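Local coordinates for protein beta-hexosaminidase Amuc_2018 (Akkermansia muciniphila, PDB 6JEB) that hydrolyses terminal non-reducing N-acetylhexosamine residues from N-glycans and chitobiose, as a zinc-containing family 20 glycoside hydrolase, at residues A[143-146]-A[147-151]; A[174-177]-A[178-182]. All blocks are in the same frame, centred on the assembly; numbering follows the deposited sequence.

Contact 1. Residues A[143-146]-A[147-151]; sequences KLKS and VASRR
The guanidinium of Arg150 has the carbonyl oxygen of Lys145 over one face and that of Ser146 at its edge, where NH1 donates to Ser146 O at 3.1 Å. The bond is somewhat bent, and its acceptor is tilted 21° out of the guanidinium plane. Extended from CG to NE, Arg150 runs back past the last helical turn, and its NE forms a salt bridge with Glu162. Ser149 takes the other carbonyl: OG sits between its own backbone N and carbonyl carbon (chi1 77°) and donates to a lone pair of Lys145 O, in the carbonyl plane, at 2.6 Å. The same OG accepts from a water, 2.7 Å away, that in turn accepts from Lys145 NZ. With an alanine in place of Ser149, Lys145 O would probably lose its hydroxyl donor and the water one of its two anchors. One turn earlier, Lys143 O accepts from Val147 N at 2.9 Å, the usual helical bond, and from Ala148 N at 3.1 Å, the wider bond of a pi-type turn. The helix C-terminus would probably favour the positive guanidinium, and the Glu162 carboxylate is likely to ease its closeness to the Lys145 ammonium (NZ to Arg150 NH2 5.0 Å).

Contact 2. Residues A[174-177]-A[178-182]; sequences VAYC and AARGI
Tyr176 and Arg180 lie flat against each other, ring and guanidinium planes only 7° apart. Arg180 CZ stands 3.4 Å from the centroid of the Tyr176 ring, over the face and shifted toward the rim, giving a stacked cation-pi pair in which the phenol carbon Tyr176 CZ lies beneath the middle of the guanidinium. Tyr176 reaches this position with CG anti to its backbone N (chi1 -168°), and the extended Arg180 chain brings NH1 back to donate to Tyr176 O at 2.9 Å. One residue therefore offers both ring and carbonyl to the same arginine. Asp114 OD1 on helix 106-118 accepts from Tyr176 OH and forms a salt bridge with Arg180 NE, which should further hold the guanidinium against turning. On the buried side Cys177 CB packs on Ile182 CB at 3.9 Å, both side chains also touching Leu124 of strand 123-127. The backbone turns on Cys177 O, which accepts from Arg180 N and Ile182 N, each 2.9 Å away, from opposite faces of the carbonyl plane. Gly181 N bonds to Ala178 O at 3.1 Å, closing a type I turn. With Gly181 at positive phi as C-prime residue, this is a Schellman motif, ending helix 167-178 ahead of barrel strand 183-187.

In the fold
Both contacts close a helix within the catalytic TIM barrel of this family 20 enzyme, and they follow one another along the chain. Contact 1 ends helix 143-148, an excursion after strand 123-127, and passes into the small hairpin of strands 150-151 and 161-162; contact 2 ends helix 167-178, which leads into strand 183-187, next to 123-127 in the barrel. Their centres are 28 Å apart and their nearest atoms about 18 Å, so they do not touch. Contact 1 lies nearer the catalytic machinery: the side chain of Ala148 is about 10 Å from that of Asp130 of the charge relay, and Arg151 bonds to the backbone of substrate-binding Arg101. Contact 2 takes no part in the active site or the zinc site.

Contact 1. Residues A[143-146]-A[147-151]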
loop_
_atom_site.group_PDB
_atom_site.type_symbol
_atom_site.label_atom_id
_atom_site.label_comp_id
_atom_site.label_asym_id
_atom_site.label_seq_id
_atom_site.Cartn_x
_atom_site.Cartn_y
_atom_site.Cartn_z
ATOM N N LYS A 143 24.581 1.731 12.625
ATOM C CA LYS A 143 23.776 2.568 13.503
ATOM C C LYS A 143 22.312 2.612 13.093
ATOM O O LYS A 143 21.485 3.073 13.885
ATOM C CB LYS A 143 24.345 3.982 13.632
ATOM C CG LYS A 143 25.736 4.057 14.246
ATOM C CD LYS A 143 26.082 5.525 14.517
ATOM C CE LYS A 143 27.504 5.736 14.911
ATOM N NZ LYS A 143 27.680 7.158 15.312
ATOM N N LEU A 144 21.960 2.147 11.889
ATOM C CA LEU A 144 20.541 1.989 11.598
ATOM C C LEU A 144 19.908 1.024 12.590
ATOM O O LEU A 144 18.788 1.252 13.061
ATOM C CB LEU A 144 20.329 1.504 10.162
ATOM C CG LEU A 144 20.868 2.438 9.071
ATOM C CD1 LEU A 144 20.665 1.797 7.707
ATOM C CD2 LEU A 144 20.165 3.791 9.130
ATOM N N LYS A 145 20.623 -0.058 12.927
ATOM C CA LYS A 145 20.135 -0.995 13.935
ATOM C C LYS A 145 20.301 -0.433 15.342
ATOM O O LYS A 145 19.345 -0.403 16.123
ATOM C CB LYS A 145 20.859 -2.340 13.808
ATOM C CG LYS A 145 20.562 -3.324 14.941
ATOM C CD LYS A 145 19.105 -3.770 14.975
ATOM C CE LYS A 145 18.847 -4.712 16.156
ATOM N NZ LYS A 145 17.433 -5.251 16.170
ATOM N N SER A 146 21.502 0.035 15.686
ATOM C CA SER A 146 21.758 0.361 17.089
ATOM C C SER A 146 21.028 1.619 17.539
ATOM O O SER A 146 20.718 1.756 18.734
ATOM C CB SER A 146 23.256 0.492 17.350
ATOM O OG SER A 146 23.781 1.597 16.641
ATOM N N VAL A 147 20.753 2.545 16.613
ATOM C CA VAL A 147 20.096 3.809 16.941
ATOM C C VAL A 147 18.735 3.944 16.260
ATOM O O VAL A 147 17.708 4.083 16.929
ATOM C CB VAL A 147 20.994 5.011 16.594
ATOM C CG1 VAL A 147 20.275 6.311 16.918
ATOM C CG2 VAL A 147 22.326 4.927 17.346
ATOM N N ALA A 148 18.712 3.911 14.923
ATOM C CA ALA A 148 17.516 4.320 14.189
ATOM C C ALA A 148 16.344 3.358 14.348
ATOM O O ALA A 148 15.201 3.757 14.089
ATOM C CB ALA A 148 17.852 4.527 12.707
ATOM N N SER A 149 16.586 2.112 14.754
ATOM C CA SER A 149 15.517 1.127 14.874
ATOM C C SER A 149 14.859 1.135 16.248
ATOM O O SER A 149 13.987 0.294 16.504
ATOM C CB SER A 149 16.038 -0.284 14.559
ATOM O OG SER A 149 16.783 -0.819 15.649
ATOM N N ARG A 150 15.258 2.050 17.134
ATOM C CA ARG A 150 14.817 2.067 18.522
ATOM C C ARG A 150 14.324 3.453 18.890
ATOM O O ARG A 150 14.907 4.453 18.468
ATOM C CB ARG A 150 16.001 1.728 19.434
ATOM C CG ARG A 150 16.447 0.289 19.288
ATOM C CD ARG A 150 17.917 0.085 19.636
ATOM N NE ARG A 150 18.210 -1.338 19.766
ATOM C CZ ARG A 150 19.425 -1.828 19.972
ATOM N NH1 ARG A 150 20.471 -1.002 20.041
ATOM N NH2 ARG A 150 19.595 -3.139 20.105
ATOM N N ARG A 151 13.260 3.519 19.691
ATOM C CA ARG A 151 12.830 4.791 20.251
ATOM C C ARG A 151 12.455 4.614 21.719
ATOM O O ARG A 151 12.130 3.515 22.173
ATOM C CB ARG A 151 11.696 5.447 19.443
ATOM C CG ARG A 151 10.363 4.726 19.512
ATOM C CD ARG A 151 9.272 5.526 18.792
ATOM N NE ARG A 151 7.965 4.881 18.881
ATOM C CZ ARG A 151 7.437 4.126 17.922
ATOM N NH1 ARG A 151 8.105 3.914 16.787
ATOM N NH2 ARG A 151 6.239 3.586 18.093
HETATM O O HOH W 1 15.663 -3.065 16.614
#

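Contact 2. Residues A[174-177]-A[178-182]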
loop_
_atom_site.group_PDB
_atom_site.type_symbol
_atom_site.label_atom_id
_atom_site.label_comp_id
_atom_site.label_asym_id
_atom_site.label_seq_id
_atom_site.Cartn_x
_atom_site.Cartn_y
_atom_site.Cartn_z
ATOM N N VAL A 174 9.163 -11.662 0.547
ATOM C CA VAL A 174 9.054 -11.543 -0.908
ATOM C C VAL A 174 8.547 -12.849 -1.518
ATOM O O VAL A 174 7.653 -12.852 -2.377
ATOM C CB VAL A 174 10.402 -11.104 -1.511
ATOM C CG1 VAL A 174 10.450 -11.402 -3.011
ATOM C CG2 VAL A 174 10.646 -9.629 -1.241
ATOM N N ALA A 175 9.112 -13.980 -1.087
ATOM C CA ALA A 175 8.692 -15.266 -1.638
ATOM C C ALA A 175 7.273 -15.609 -1.208
ATOM O O ALA A 175 6.482 -16.141 -2.000
ATOM C CB ALA A 175 9.665 -16.360 -1.202
ATOM N N TYR A 176 6.939 -15.306 0.047
ATOM C CA TYR A 176 5.599 -15.541 0.562
ATOM C C TYR A 176 4.573 -14.754 -0.242
ATOM O O TYR A 176 3.532 -15.291 -0.647
ATOM C CB TYR A 176 5.577 -15.118 2.037
ATOM C CG TYR A 176 4.361 -15.564 2.793
ATOM C CD1 TYR A 176 3.214 -14.779 2.831
ATOM C CD2 TYR A 176 4.354 -16.774 3.474
ATOM C CE1 TYR A 176 2.092 -15.189 3.518
ATOM C CE2 TYR A 176 3.238 -17.196 4.159
ATOM C CZ TYR A 176 2.111 -16.400 4.181
ATOM O OH TYR A 176 1.001 -16.838 4.863
ATOM N N CYS A 177 4.878 -13.485 -0.520
ATOM C CA CYS A 177 3.985 -12.654 -1.318
ATOM C C CYS A 177 3.891 -13.149 -2.754
ATOM O O CYS A 177 2.794 -13.184 -3.323
ATOM C CB CYS A 177 4.451 -11.199 -1.269
ATOM S SG CYS A 177 4.085 -10.416 0.311
ATOM N N ALA A 178 5.026 -13.517 -3.362
ATOM C CA ALA A 178 5.018 -13.917 -4.768
ATOM C C ALA A 178 4.132 -15.134 -4.980
ATOM O O ALA A 178 3.406 -15.218 -5.980
ATOM C CB ALA A 178 6.443 -14.203 -5.251
ATOM N N ALA A 179 4.158 -16.076 -4.029
ATOM C CA ALA A 179 3.332 -17.270 -4.116
ATOM C C ALA A 179 1.850 -16.943 -4.038
ATOM O O ALA A 179 1.020 -17.786 -4.409
ATOM C CB ALA A 179 3.695 -18.225 -2.978
ATOM N N ARG A 180 1.509 -15.745 -3.559
ATOM C CA ARG A 180 0.137 -15.293 -3.400
ATOM C C ARG A 180 -0.197 -14.138 -4.342
ATOM O O ARG A 180 -1.182 -13.424 -4.125
ATOM C CB ARG A 180 -0.130 -14.940 -1.933
ATOM C CG ARG A 180 0.037 -16.154 -1.008
ATOM C CD ARG A 180 0.286 -15.787 0.472
ATOM N NE ARG A 180 0.317 -16.988 1.315
ATOM C CZ ARG A 180 1.334 -17.849 1.373
ATOM N NH1 ARG A 180 2.422 -17.656 0.637
ATOM N NH2 ARG A 180 1.254 -18.926 2.160
ATOM N N GLY A 181 0.601 -13.956 -5.395
ATOM C CA GLY A 181 0.297 -12.986 -6.424
ATOM C C GLY A 181 0.630 -11.550 -6.093
ATOM O O GLY A 181 0.122 -10.641 -6.757
ATOM N N ILE A 182 1.481 -11.305 -5.102
ATOM C CA ILE A 182 1.698 -9.961 -4.583
ATOM C C ILE A 182 3.155 -9.567 -4.793
ATOM O O ILE A 182 4.063 -10.301 -4.384
ATOM C CB ILE A 182 1.298 -9.890 -3.100
ATOM C CG1 ILE A 182 -0.221 -10.086 -2.970
ATOM C CG2 ILE A 182 1.734 -8.570 -2.470
ATOM C CD1 ILE A 182 -0.671 -10.536 -1.581
HETATM O O HOH W 2 6.844 -10.765 -4.093
#